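Local coordinates for peroxisomal membrane protein LPX1 (PDB 2Y6U), which hydrolyses ester bonds of lipids in peroxisomes, with acyl esterase, lipase and phospholipase A activity, at residues R30-T34 with V95-S100; S47-T51 with L350-H354; K216-N220 with L232-I236. All coordinates share one frame; numbering follows the deposited sequence.

Contact 1: residues R30-T34 with V95-S100; sequences RLELT and VNHGDS
Thr-34 N meets Ser-100 OG at 2.9 Å in an almost straight hydrogen bond (176°), and the same hydroxyl donates to the backbone oxygen of Asp-93. Two bonds thus grip this buried oxygen; its place beside its own backbone N (chi1 -68°) turns it to the loop 30-34. With an alanine here, the Thr-34 N-H and the Asp-93 carbonyl would probably both be left without their shared mate. Beside the bond, Thr-34 CG2 lies against Asp-99 CB at 3.9 Å, while the carboxylate of Asp-99 leads off to salt bridges with Lys-256 and Lys-65. Val-95 divides its two methyls: CG1 rests 3.7 Å from Leu-33 CD2, and CG2 is 3.9 Å from Leu-31 CD1, the leucine lying at about a right angle to the valine. In the second shell, Asn-104 ND2 ties the carbonyls of Glu-32 and Val-95 together, and Arg-103 and Arg-107 hold the Glu-32 carboxylate. Asp-93, His-97, Gly-98 and Ser-100 follow a pattern resembling the D-x-x-G-H-G-x-S loop of many alpha/beta hydrolases. This loop carries the chain from strand 84-92 into helix 98-103, packed against the approach to strand 35-40, with helix 114-125 touching Leu-33 and Val-95.

Contact 2: residues S47-T51 with L350-H354; sequences SRTAT and LQSSH
The type I beta turn from Ser-47 to Ala-50, which brings the chain into strand 51-58 of the central sheet, meets the linker 350-354, which approaches the carbonyls of Arg-48 and Thr-49 but bonds, weakly, to the first. Ser-353 OG donates a weak hydrogen bond of 2.8 Å to Arg-48 O. Its hydroxyl stands between its own backbone N and carbonyl carbon (chi1 56°), a rotation that points OG at the turn; Ser-353 CB, placed by the backbone, lies 3.0 Å from Arg-48 O, an oblique approach that fits the weak bond. The Arg-48 side chain leads away from the linker, which therefore engages this residue chiefly through its main chain. Gln-351 approaches the next peptide. Starting with CG anti to the backbone N (chi1 -180°) and bending at chi2, it sets NE2 2.6 Å from Thr-49 O, but the angle is too poor for a hydrogen bond and so close an approach is doubtful. The amide nitrogen also lies 3.5 Å from Thr-49 CB, and farther back along the chain Gln-351 CG touches Thr-51 OG1 at 3.8 Å. Outside the pair, Asn-83 holds the Ser-47 hydroxyl and bonds to the backbone of Thr-51, while Pro-136 touches Ser-353. The arrangement is a surface contact between a beta turn at the start of a parallel strand and the linker joining helix 330-347 to the C-terminal helix 360-378.

Contact 3: residues K216-N220 with L232-I236; sequences KYMRN and LQNII
Segments 216-220 and 232-236, of helices 211-220 and 229-239, run roughly antiparallel, their axes at 146° and 10.7 Å apart at closest approach; the nearest alpha carbons are those of Met-218 and Ile-236. Their side chains lie alongside one another, pointing opposite ways, with Met-218 CB 3.7 Å from Ile-236 CG1. Bends at chi2 and chi3 carry the methionine methyl farther along, to place Met-218 CE 3.6 Å from Ile-235 CG2. A bound glycerol, probably from the crystallisation liquor, also lies near Met-218. The two helices belong to the insertion between strands 164-168 and 286-292, the position where alpha/beta hydrolases commonly carry their cap. Arg-219, partly exposed, reaches across with its chain extended from CG to NE, and its guanidinium lies flat on a methyl: Ile-236 CD1 sits over the centre of one face, 3.4 Å from Arg-219 CZ. Leu-232 CD2 comes obliquely to Arg-219 NH1 at 3.7 Å. At the guanidinium edge, Arg-219 NH2 gives Gln-233 OE1 a weak hydrogen bond of 2.8 Å, bent to 117°, the amide plane turned 42° from that of the guanidinium. The other end of this amide, Gln-233 NE2, is bound by Asp-237, one turn on in the same helix.

In the fold
Contacts 1 and 2 interlock along the chain: 30-34 and 47-51 flank strand 35-40, and their partners follow in the same order. One lies before that strand and the other after it, and their centres are about 36 Å apart. Contact 1 joins loops leading into strand 35-40 and out of its neighbour 84-92, whereas contact 2 ties the start of strand 51-58 to the linker before the C-terminal helix. Contact 3, nested between the segments of contact 2, lies in the probable cap, its centre about 22 Å from contact 1 and 44 Å from contact 2. Together they sample the loops at one end of the central sheet, the linker to the C-terminal helix and the insertion of one alpha/beta hydrolase.

Contact 1: residues R30-T34 with V95-S100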
# COMPACT_ATOMS: atom_id res chain seq x y z
N ARG A 30 -15.32 7.85 9.26
CA ARG A 30 -14.02 7.16 9.25
C ARG A 30 -14.28 5.84 9.95
O ARG A 30 -14.82 5.80 11.07
CB ARG A 30 -12.94 7.94 10.02
CG ARG A 30 -12.51 9.19 9.35
CD ARG A 30 -11.80 8.95 8.01
NE ARG A 30 -11.37 10.22 7.37
CZ ARG A 30 -12.06 10.91 6.49
NH1 ARG A 30 -13.28 10.54 6.11
NH2 ARG A 30 -11.51 11.98 5.95
N LEU A 31 -13.86 4.78 9.33
CA LEU A 31 -14.03 3.46 9.90
C LEU A 31 -12.91 3.09 10.85
O LEU A 31 -11.80 3.66 10.85
CB LEU A 31 -14.13 2.42 8.76
CG LEU A 31 -15.27 2.65 7.73
CD1 LEU A 31 -15.13 1.53 6.59
CD2 LEU A 31 -16.68 2.69 8.42
N GLU A 32 -13.24 2.13 11.69
CA GLU A 32 -12.29 1.55 12.66
C GLU A 32 -12.18 0.07 12.38
O GLU A 32 -13.10 -0.61 11.82
CB GLU A 32 -12.82 1.74 14.09
CG GLU A 32 -12.71 3.23 14.50
CD GLU A 32 -13.34 3.54 15.81
OE1 GLU A 32 -14.55 3.45 15.90
OE2 GLU A 32 -12.62 3.93 16.73
N LEU A 33 -11.12 -0.47 12.96
CA LEU A 33 -10.84 -1.90 12.99
C LEU A 33 -10.61 -2.39 14.39
O LEU A 33 -9.98 -1.69 15.15
CB LEU A 33 -9.53 -2.17 12.23
CG LEU A 33 -9.47 -1.83 10.73
CD1 LEU A 33 -7.99 -1.53 10.27
CD2 LEU A 33 -10.21 -3.02 10.08
N THR A 34 -11.19 -3.52 14.74
CA THR A 34 -10.92 -4.20 16.04
C THR A 34 -10.25 -5.52 15.74
O THR A 34 -10.64 -6.21 14.77
CB THR A 34 -12.22 -4.50 16.81
OG1 THR A 34 -12.84 -3.25 17.11
CG2 THR A 34 -11.93 -5.24 18.12
N VAL A 95 -13.70 -4.52 8.37
CA VAL A 95 -14.51 -3.39 8.85
C VAL A 95 -15.98 -3.70 8.96
O VAL A 95 -16.65 -3.15 9.84
CB VAL A 95 -14.35 -2.10 7.96
CG1 VAL A 95 -12.94 -1.43 8.14
CG2 VAL A 95 -14.71 -2.39 6.50
N ASN A 96 -16.50 -4.57 8.07
CA ASN A 96 -17.89 -4.90 8.08
C ASN A 96 -18.27 -6.26 8.66
O ASN A 96 -19.32 -6.79 8.36
CB ASN A 96 -18.42 -4.70 6.63
CG ASN A 96 -17.83 -5.65 5.66
OD1 ASN A 96 -16.79 -6.23 5.93
ND2 ASN A 96 -18.52 -5.88 4.53
N HIS A 97 -17.37 -6.82 9.46
CA HIS A 97 -17.52 -8.10 10.14
C HIS A 97 -17.30 -7.99 11.67
O HIS A 97 -16.52 -7.16 12.11
CB HIS A 97 -16.54 -9.15 9.57
CG HIS A 97 -16.86 -9.58 8.17
ND1 HIS A 97 -16.62 -8.76 7.07
CD2 HIS A 97 -17.29 -10.77 7.67
CE1 HIS A 97 -17.04 -9.40 5.98
NE2 HIS A 97 -17.36 -10.64 6.30
N GLY A 98 -17.90 -8.88 12.45
CA GLY A 98 -17.46 -9.10 13.84
C GLY A 98 -17.51 -7.82 14.64
O GLY A 98 -18.47 -7.05 14.55
N ASP A 99 -16.48 -7.61 15.45
CA ASP A 99 -16.46 -6.50 16.42
C ASP A 99 -16.20 -5.23 15.67
O ASP A 99 -16.59 -4.14 16.15
CB ASP A 99 -15.43 -6.76 17.52
CG ASP A 99 -15.88 -7.86 18.49
OD1 ASP A 99 -17.09 -8.00 18.78
OD2 ASP A 99 -15.00 -8.58 19.00
N SER A 100 -15.57 -5.33 14.48
CA SER A 100 -15.33 -4.14 13.71
C SER A 100 -16.65 -3.58 13.19
O SER A 100 -16.90 -2.39 13.32
CB SER A 100 -14.43 -4.42 12.53
OG SER A 100 -13.11 -4.75 13.01

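Contact 2: residues S47-T51 with L350-H354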
# COMPACT_ATOMS: atom_id res chain seq x y z
N SER A 47 16.06 -18.52 23.17
CA SER A 47 17.48 -18.20 23.10
C SER A 47 17.60 -16.92 22.28
O SER A 47 16.58 -16.40 21.77
CB SER A 47 18.28 -19.34 22.47
OG SER A 47 17.82 -19.68 21.18
N ARG A 48 18.81 -16.39 22.16
CA ARG A 48 19.06 -15.18 21.35
C ARG A 48 18.74 -15.45 19.87
O ARG A 48 18.12 -14.61 19.21
CB ARG A 48 20.52 -14.71 21.47
CG ARG A 48 20.96 -14.21 22.85
CD ARG A 48 22.45 -13.88 22.87
NE ARG A 48 23.07 -14.00 24.20
CZ ARG A 48 24.36 -13.75 24.46
NH1 ARG A 48 25.17 -13.36 23.47
NH2 ARG A 48 24.85 -13.88 25.69
N THR A 49 19.17 -16.64 19.40
CA THR A 49 19.02 -17.08 17.98
C THR A 49 17.62 -17.62 17.57
O THR A 49 17.46 -18.09 16.43
CB THR A 49 20.07 -18.21 17.60
OG1 THR A 49 19.66 -19.46 18.19
CG2 THR A 49 21.51 -17.85 18.03
N ALA A 50 16.64 -17.59 18.47
CA ALA A 50 15.34 -18.21 18.22
C ALA A 50 14.52 -17.30 17.30
O ALA A 50 14.34 -16.11 17.54
CB ALA A 50 14.62 -18.48 19.49
N THR A 51 14.00 -17.89 16.23
CA THR A 51 13.12 -17.14 15.32
C THR A 51 11.79 -16.96 15.96
O THR A 51 11.16 -17.90 16.45
CB THR A 51 12.97 -17.90 14.00
OG1 THR A 51 14.25 -18.14 13.47
CG2 THR A 51 12.20 -17.14 12.98
N LEU A 350 19.44 -18.24 7.77
CA LEU A 350 19.79 -17.53 9.00
C LEU A 350 19.90 -16.02 8.65
O LEU A 350 20.49 -15.71 7.61
CB LEU A 350 21.10 -18.07 9.62
CG LEU A 350 21.25 -19.57 9.95
CD1 LEU A 350 22.17 -19.74 11.16
CD2 LEU A 350 19.91 -20.32 10.20
N GLN A 351 19.36 -15.05 9.41
CA GLN A 351 18.78 -15.13 10.77
C GLN A 351 19.82 -14.60 11.77
O GLN A 351 20.32 -15.34 12.62
CB GLN A 351 18.22 -16.53 11.14
CG GLN A 351 17.60 -16.69 12.52
CD GLN A 351 18.47 -17.57 13.44
OE1 GLN A 351 18.73 -18.75 13.13
NE2 GLN A 351 18.91 -17.01 14.57
N SER A 352 20.17 -13.32 11.62
CA SER A 352 21.00 -12.60 12.61
C SER A 352 20.09 -11.97 13.67
O SER A 352 19.12 -11.29 13.32
CB SER A 352 21.85 -11.51 11.93
OG SER A 352 22.59 -10.76 12.88
N SER A 353 20.40 -12.19 14.96
CA SER A 353 19.52 -11.76 16.07
C SER A 353 20.11 -10.74 17.06
O SER A 353 19.44 -10.38 18.04
CB SER A 353 19.00 -12.99 16.83
OG SER A 353 20.04 -13.81 17.32
N HIS A 354 21.33 -10.24 16.81
CA HIS A 354 21.91 -9.17 17.65
C HIS A 354 21.40 -7.78 17.20
O HIS A 354 21.31 -7.51 15.99
CB HIS A 354 23.46 -9.29 17.75
CG HIS A 354 24.23 -8.57 16.67
ND1 HIS A 354 24.96 -7.42 16.92
CD2 HIS A 354 24.42 -8.87 15.36
CE1 HIS A 354 25.55 -7.03 15.80
NE2 HIS A 354 25.24 -7.89 14.84

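Contact 3: residues K216-N220 with L232-I236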
# COMPACT_ATOMS: atom_id res chain seq x y z
N LYS A 216 -31.58 -21.99 17.03
CA LYS A 216 -32.16 -22.93 16.04
C LYS A 216 -31.69 -22.61 14.62
O LYS A 216 -31.23 -23.49 13.88
CB LYS A 216 -33.68 -22.88 16.08
CG LYS A 216 -34.45 -23.74 15.02
CD LYS A 216 -35.97 -23.73 15.31
CE LYS A 216 -36.73 -24.68 14.39
NZ LYS A 216 -38.18 -24.70 14.68
N TYR A 217 -31.85 -21.37 14.21
CA TYR A 217 -31.27 -20.95 12.94
C TYR A 217 -29.74 -21.21 12.85
O TYR A 217 -29.26 -21.78 11.86
CB TYR A 217 -31.62 -19.48 12.63
CG TYR A 217 -30.97 -19.02 11.38
CD1 TYR A 217 -31.53 -19.26 10.13
CD2 TYR A 217 -29.74 -18.36 11.44
CE1 TYR A 217 -30.89 -18.84 8.97
CE2 TYR A 217 -29.11 -17.94 10.31
CZ TYR A 217 -29.68 -18.17 9.08
OH TYR A 217 -28.96 -17.73 7.99
N MET A 218 -28.96 -20.82 13.86
CA MET A 218 -27.49 -20.97 13.72
C MET A 218 -27.17 -22.46 13.47
O MET A 218 -26.39 -22.77 12.60
CB MET A 218 -26.73 -20.39 14.92
CG MET A 218 -26.90 -18.92 15.04
SD MET A 218 -26.21 -18.02 13.57
CE MET A 218 -24.44 -18.16 13.99
N ARG A 219 -27.85 -23.36 14.19
CA ARG A 219 -27.51 -24.80 14.13
C ARG A 219 -28.17 -25.52 12.95
O ARG A 219 -27.72 -26.62 12.58
CB ARG A 219 -27.87 -25.51 15.45
CG ARG A 219 -27.06 -25.03 16.64
CD ARG A 219 -27.35 -25.80 17.93
NE ARG A 219 -26.54 -25.21 19.00
CZ ARG A 219 -25.22 -25.40 19.16
NH1 ARG A 219 -24.53 -26.20 18.37
NH2 ARG A 219 -24.60 -24.83 20.18
N ASN A 220 -29.21 -24.92 12.35
CA ASN A 220 -29.96 -25.57 11.24
C ASN A 220 -30.05 -24.85 9.91
O ASN A 220 -30.34 -25.50 8.89
CB ASN A 220 -31.39 -25.87 11.67
CG ASN A 220 -31.46 -26.81 12.78
OD1 ASN A 220 -31.42 -28.02 12.56
ND2 ASN A 220 -31.64 -26.30 13.99
N LEU A 232 -18.63 -23.86 16.02
CA LEU A 232 -20.04 -23.45 15.96
C LEU A 232 -20.49 -22.77 17.26
O LEU A 232 -21.08 -21.67 17.24
CB LEU A 232 -20.89 -24.66 15.61
CG LEU A 232 -22.38 -24.44 15.46
CD1 LEU A 232 -22.61 -23.28 14.46
CD2 LEU A 232 -23.04 -25.81 15.02
N GLN A 233 -20.15 -23.37 18.40
CA GLN A 233 -20.49 -22.79 19.70
C GLN A 233 -19.77 -21.44 19.80
O GLN A 233 -20.38 -20.49 20.25
CB GLN A 233 -20.07 -23.69 20.86
CG GLN A 233 -20.58 -23.20 22.26
CD GLN A 233 -22.08 -23.17 22.32
OE1 GLN A 233 -22.71 -24.20 22.12
NE2 GLN A 233 -22.67 -22.01 22.63
N ASN A 234 -18.49 -21.35 19.45
CA ASN A 234 -17.79 -20.04 19.47
C ASN A 234 -18.44 -19.00 18.57
O ASN A 234 -18.56 -17.83 18.96
CB ASN A 234 -16.38 -20.19 19.02
CG ASN A 234 -15.55 -20.96 19.96
OD1 ASN A 234 -15.94 -21.15 21.16
ND2 ASN A 234 -14.39 -21.45 19.45
N ILE A 235 -18.88 -19.44 17.37
CA ILE A 235 -19.59 -18.55 16.43
C ILE A 235 -20.88 -18.06 17.08
O ILE A 235 -21.19 -16.86 17.05
CB ILE A 235 -19.86 -19.22 15.07
CG1 ILE A 235 -18.55 -19.38 14.29
CG2 ILE A 235 -20.90 -18.43 14.28
CD1 ILE A 235 -18.63 -20.37 13.06
N ILE A 236 -21.65 -18.98 17.65
CA ILE A 236 -22.93 -18.65 18.26
C ILE A 236 -22.77 -17.63 19.36
O ILE A 236 -23.50 -16.62 19.41
CB ILE A 236 -23.66 -19.94 18.74
CG1 ILE A 236 -24.15 -20.75 17.53
CG2 ILE A 236 -24.80 -19.58 19.74
CD1 ILE A 236 -24.48 -22.33 17.81